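Local coordinates for putative type VI secretion protein (Escherichia coli, PDB 6SKI) that is probably a phospholipase effector toxin of the type VI secretion system, loaded onto the VgrG spike for delivery, at residues Ala200-Glu212 with Pro265-Lys277. Residues are numbered along the deposited sequence; the frame is centred on the assembly and turned at random.
Sequences AAAARHFANRVME and PGVKLELRPSVAK
Arg-204 and Leu-269 hold the buried end of this contact, where a loop runs along one side of a helix. The arginine chain leaves the helix with CG anti to its own carbonyl carbon (chi1 -66°) and bends at chi3, which carries the guanidinium edge to the backbone oxygen of Leu-269. Arg-204 NE donates to Leu-269 O at 2.8 Å, with the acceptor almost in the guanidinium plane, and NH2 converges on the same oxygen. Over one face of the guanidinium lies CD1 of Leu-271, while NH1 turns to the backbone oxygen of Asn-295, so the buried guanidinium is held both by the loop and by strand 294-296. Beside it, Leu-269 CD2 wedges against the helix, 3.7 Å from Ala-201 CB. Farther along the helix, Val-275 CG2 rests on Ala-207 CB at 3.6 Å.

His-205 NE2 reaches Gly-266 O in a weak hydrogen bond (3.2 Å), and the backbone N of Lys-268 lies near the plane at the ring edge.

The solvent side is made by long side chains. Lys-268, kinked at chi2 and chi3, passes Asn-208 CB and ends in a salt bridge to Glu-212, NZ to OE2 2.5 Å, on the syn side of the carboxylate but 25° out of its plane. Near the helix end, Met-211 CE lies over one face of the exposed Arg-272 guanidinium. The loop thus packs through a buried polar grip and small apolar contacts, with charged groups at the rim.

The loop joins parallel strands 237-243 and 278-284; the helix follows strand 184-195 directly after Ser-197. That serine belongs to a probable Ser-His-Asp triad with His-310 and Asp-245, which makes this the likely nucleophile-elbow helix of an alpha/beta-hydrolase fold.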
loop_
_atom_site.group_PDB
_atom_site.type_symbol
_atom_site.label_atom_id
_atom_site.label_comp_id
_atom_site.label_asym_id
_atom_site.label_seq_id
_atom_site.Cartn_x
_atom_site.Cartn_y
_atom_site.Cartn_z
ATOM N N ALA A 200 0.303 -0.324 -3.795
ATOM C CA ALA A 200 1.088 -0.085 -4.997
ATOM C C ALA A 200 0.364 -0.552 -6.234
ATOM O O ALA A 200 0.234 0.219 -7.190
ATOM C CB ALA A 200 2.456 -0.761 -4.922
ATOM N N ALA A 201 -0.210 -1.752 -6.188
ATOM C CA ALA A 201 -1.105 -2.164 -7.254
ATOM C C ALA A 201 -2.247 -1.175 -7.389
ATOM O O ALA A 201 -2.516 -0.678 -8.490
ATOM C CB ALA A 201 -1.631 -3.572 -6.981
ATOM N N ALA A 202 -2.862 -0.802 -6.264
ATOM C CA ALA A 202 -3.893 0.224 -6.297
ATOM C C ALA A 202 -3.370 1.488 -6.951
ATOM O O ALA A 202 -4.006 2.023 -7.868
ATOM C CB ALA A 202 -4.395 0.519 -4.885
ATOM N N ALA A 203 -2.168 1.928 -6.567
ATOM C CA ALA A 203 -1.625 3.126 -7.187
ATOM C C ALA A 203 -1.518 2.936 -8.686
ATOM O O ALA A 203 -2.021 3.758 -9.460
ATOM C CB ALA A 203 -0.264 3.476 -6.593
ATOM N N ARG A 204 -0.955 1.804 -9.107
ATOM C CA ARG A 204 -0.850 1.544 -10.532
ATOM C C ARG A 204 -2.229 1.524 -11.162
ATOM O O ARG A 204 -2.463 2.195 -12.175
ATOM C CB ARG A 204 -0.106 0.233 -10.761
ATOM C CG ARG A 204 1.340 0.304 -10.311
ATOM C CD ARG A 204 1.950 -1.062 -10.128
ATOM N NE ARG A 204 2.172 -1.752 -11.389
ATOM C CZ ARG A 204 3.172 -2.596 -11.599
ATOM N NH1 ARG A 204 4.037 -2.846 -10.632
ATOM N NH2 ARG A 204 3.312 -3.186 -12.775
ATOM N N HIS A 205 -3.184 0.857 -10.508
ATOM C CA HIS A 205 -4.542 0.855 -11.027
ATOM C C HIS A 205 -5.064 2.275 -11.149
ATOM O O HIS A 205 -5.570 2.665 -12.207
ATOM C CB HIS A 205 -5.451 0.016 -10.130
ATOM C CG HIS A 205 -6.792 -0.269 -10.729
ATOM N ND1 HIS A 205 -7.966 0.185 -10.172
ATOM C CD2 HIS A 205 -7.144 -0.951 -11.843
ATOM C CE1 HIS A 205 -8.985 -0.209 -10.914
ATOM N NE2 HIS A 205 -8.513 -0.903 -11.932
ATOM N N PHE A 206 -4.871 3.083 -10.105
ATOM C CA PHE A 206 -5.325 4.464 -10.171
ATOM C C PHE A 206 -4.695 5.174 -11.355
ATOM O O PHE A 206 -5.396 5.829 -12.136
ATOM C CB PHE A 206 -5.004 5.190 -8.868
ATOM C CG PHE A 206 -5.474 6.612 -8.839
ATOM C CD1 PHE A 206 -6.752 6.924 -8.424
ATOM C CD2 PHE A 206 -4.634 7.636 -9.230
ATOM C CE1 PHE A 206 -7.180 8.231 -8.402
ATOM C CE2 PHE A 206 -5.058 8.939 -9.210
ATOM C CZ PHE A 206 -6.329 9.239 -8.796
ATOM N N ALA A 207 -3.387 4.995 -11.546
ATOM C CA ALA A 207 -2.728 5.675 -12.650
ATOM C C ALA A 207 -3.356 5.269 -13.971
ATOM O O ALA A 207 -3.607 6.118 -14.834
ATOM C CB ALA A 207 -1.233 5.371 -12.642
ATOM N N ASN A 208 -3.694 3.987 -14.110
ATOM C CA ASN A 208 -4.301 3.539 -15.353
ATOM C C ASN A 208 -5.675 4.163 -15.532
ATOM O O ASN A 208 -6.036 4.574 -16.640
ATOM C CB ASN A 208 -4.375 2.017 -15.380
ATOM C CG ASN A 208 -3.053 1.384 -15.744
ATOM O OD1 ASN A 208 -2.560 0.505 -15.045
ATOM N ND2 ASN A 208 -2.466 1.835 -16.843
ATOM N N ARG A 209 -6.435 4.286 -14.443
ATOM C CA ARG A 209 -7.722 4.961 -14.528
ATOM C C ARG A 209 -7.545 6.413 -14.944
ATOM O O ARG A 209 -8.412 6.984 -15.612
ATOM C CB ARG A 209 -8.454 4.864 -13.193
ATOM C CG ARG A 209 -8.802 3.448 -12.802
ATOM C CD ARG A 209 -9.562 3.400 -11.498
ATOM N NE ARG A 209 -10.869 4.033 -11.611
ATOM C CZ ARG A 209 -11.897 3.766 -10.813
ATOM N NH1 ARG A 209 -11.769 2.877 -9.842
ATOM N NH2 ARG A 209 -13.050 4.390 -10.986
ATOM N N VAL A 210 -6.429 7.031 -14.558
ATOM C CA VAL A 210 -6.169 8.389 -15.014
ATOM C C VAL A 210 -5.730 8.373 -16.469
ATOM O O VAL A 210 -6.046 9.285 -17.240
ATOM C CB VAL A 210 -5.130 9.071 -14.107
ATOM C CG1 VAL A 210 -4.776 10.443 -14.644
ATOM C CG2 VAL A 210 -5.655 9.173 -12.695
ATOM N N MET A 211 -5.015 7.325 -16.877
ATOM C CA MET A 211 -4.581 7.231 -18.264
ATOM C C MET A 211 -5.757 6.942 -19.184
ATOM O O MET A 211 -5.841 7.496 -20.285
ATOM C CB MET A 211 -3.513 6.150 -18.401
ATOM C CG MET A 211 -2.608 6.307 -19.598
ATOM S SD MET A 211 -1.713 4.785 -19.935
ATOM C CE MET A 211 -0.835 5.235 -21.426
ATOM N N GLU A 212 -6.676 6.090 -18.740
ATOM C CA GLU A 212 -7.897 5.799 -19.473
ATOM C C GLU A 212 -8.919 6.918 -19.377
ATOM O O GLU A 212 -9.988 6.809 -19.988
ATOM C CB GLU A 212 -8.514 4.504 -18.949
ATOM C CG GLU A 212 -7.802 3.256 -19.416
ATOM C CD GLU A 212 -7.989 2.096 -18.464
ATOM O OE1 GLU A 212 -7.155 1.168 -18.490
ATOM O OE2 GLU A 212 -8.965 2.116 -17.684
ATOM N N PRO A 265 -10.161 -9.675 -10.007
ATOM C CA PRO A 265 -10.520 -8.262 -10.127
ATOM C C PRO A 265 -9.832 -7.634 -11.325
ATOM O O PRO A 265 -8.724 -8.017 -11.708
ATOM C CB PRO A 265 -10.016 -7.663 -8.811
ATOM C CG PRO A 265 -8.836 -8.510 -8.488
ATOM C CD PRO A 265 -9.250 -9.904 -8.872
ATOM N N GLY A 266 -10.505 -6.660 -11.924
ATOM C CA GLY A 266 -9.948 -6.022 -13.095
ATOM C C GLY A 266 -8.889 -5.006 -12.736
ATOM O O GLY A 266 -9.044 -3.814 -13.020
ATOM N N VAL A 267 -7.807 -5.461 -12.112
ATOM C CA VAL A 267 -6.732 -4.563 -11.712
ATOM C C VAL A 267 -5.790 -4.365 -12.893
ATOM O O VAL A 267 -5.382 -5.326 -13.555
ATOM C CB VAL A 267 -5.995 -5.079 -10.464
ATOM C CG1 VAL A 267 -6.997 -5.491 -9.404
ATOM C CG2 VAL A 267 -5.074 -6.242 -10.783
ATOM N N LYS A 268 -5.505 -3.111 -13.202
ATOM C CA LYS A 268 -4.627 -2.742 -14.300
ATOM C C LYS A 268 -3.287 -2.345 -13.700
ATOM O O LYS A 268 -3.186 -1.329 -13.009
ATOM C CB LYS A 268 -5.248 -1.611 -15.115
ATOM C CG LYS A 268 -6.263 -2.096 -16.140
ATOM C CD LYS A 268 -7.555 -1.284 -16.121
ATOM C CE LYS A 268 -7.372 0.083 -15.489
ATOM N NZ LYS A 268 -8.629 0.877 -15.522
ATOM N N LEU A 269 -2.261 -3.154 -13.952
ATOM C CA LEU A 269 -0.960 -2.958 -13.331
ATOM C C LEU A 269 0.133 -2.676 -14.347
ATOM O O LEU A 269 1.294 -2.518 -13.959
ATOM C CB LEU A 269 -0.580 -4.188 -12.502
ATOM C CG LEU A 269 -1.347 -4.396 -11.201
ATOM C CD1 LEU A 269 -0.524 -5.215 -10.240
ATOM C CD2 LEU A 269 -1.737 -3.071 -10.595
ATOM N N GLU A 270 -0.203 -2.600 -15.628
ATOM C CA GLU A 270 0.780 -2.367 -16.673
ATOM C C GLU A 270 0.903 -0.868 -16.883
ATOM O O GLU A 270 -0.108 -0.171 -17.012
ATOM C CB GLU A 270 0.381 -3.067 -17.973
ATOM C CG GLU A 270 1.540 -3.320 -18.928
ATOM C CD GLU A 270 1.443 -2.514 -20.207
ATOM O OE1 GLU A 270 0.328 -2.398 -20.757
ATOM O OE2 GLU A 270 2.487 -2.007 -20.667
ATOM N N LEU A 271 2.135 -0.376 -16.911
ATOM C CA LEU A 271 2.407 1.057 -16.941
ATOM C C LEU A 271 2.996 1.394 -18.305
ATOM O O LEU A 271 4.189 1.193 -18.543
ATOM C CB LEU A 271 3.348 1.453 -15.811
ATOM C CG LEU A 271 2.893 1.057 -14.406
ATOM C CD1 LEU A 271 3.957 1.396 -13.385
ATOM C CD2 LEU A 271 1.579 1.725 -14.061
ATOM N N ARG A 272 2.158 1.913 -19.191
ATOM C CA ARG A 272 2.582 2.262 -20.534
ATOM C C ARG A 272 3.271 3.620 -20.513
ATOM O O ARG A 272 3.101 4.398 -19.574
ATOM C CB ARG A 272 1.370 2.225 -21.462
ATOM C CG ARG A 272 0.824 0.816 -21.647
ATOM C CD ARG A 272 -0.486 0.787 -22.414
ATOM N NE ARG A 272 -1.534 1.570 -21.768
ATOM C CZ ARG A 272 -2.409 2.323 -22.425
ATOM N NH1 ARG A 272 -2.360 2.395 -23.748
ATOM N NH2 ARG A 272 -3.334 3.003 -21.761
ATOM N N PRO A 273 4.068 3.939 -21.540
ATOM C CA PRO A 273 4.945 5.121 -21.456
ATOM C C PRO A 273 4.231 6.439 -21.211
ATOM O O PRO A 273 4.909 7.448 -20.990
ATOM C CB PRO A 273 5.650 5.122 -22.817
ATOM C CG PRO A 273 5.662 3.691 -23.202
ATOM C CD PRO A 273 4.314 3.192 -22.786
ATOM N N SER A 274 2.901 6.472 -21.240
ATOM C CA SER A 274 2.158 7.696 -20.973
ATOM C C SER A 274 1.336 7.604 -19.695
ATOM O O SER A 274 0.462 8.449 -19.472
ATOM C CB SER A 274 1.251 8.036 -22.157
ATOM O OG SER A 274 0.058 8.659 -21.721
ATOM N N VAL A 275 1.592 6.601 -18.853
ATOM C CA VAL A 275 0.834 6.462 -17.616
ATOM C C VAL A 275 1.183 7.580 -16.647
ATOM O O VAL A 275 0.362 7.961 -15.806
ATOM C CB VAL A 275 1.072 5.072 -16.999
ATOM C CG1 VAL A 275 2.446 4.988 -16.358
ATOM C CG2 VAL A 275 -0.013 4.743 -15.999
ATOM N N ALA A 276 2.389 8.130 -16.754
ATOM C CA ALA A 276 2.853 9.198 -15.882
ATOM C C ALA A 276 4.085 9.815 -16.519
ATOM O O ALA A 276 4.687 9.247 -17.431
ATOM C CB ALA A 276 3.166 8.687 -14.475
ATOM N N LYS A 277 4.452 10.996 -16.029
ATOM C CA LYS A 277 5.635 11.660 -16.562
ATOM C C LYS A 277 6.907 11.043 -16.000
ATOM O O LYS A 277 7.880 10.836 -16.731
ATOM C CB LYS A 277 5.566 13.160 -16.277
ATOM C CG LYS A 277 4.288 13.795 -16.799
ATOM C CD LYS A 277 4.359 15.309 -16.810
ATOM C CE LYS A 277 3.711 15.906 -15.573
ATOM N NZ LYS A 277 2.227 15.966 -15.686
#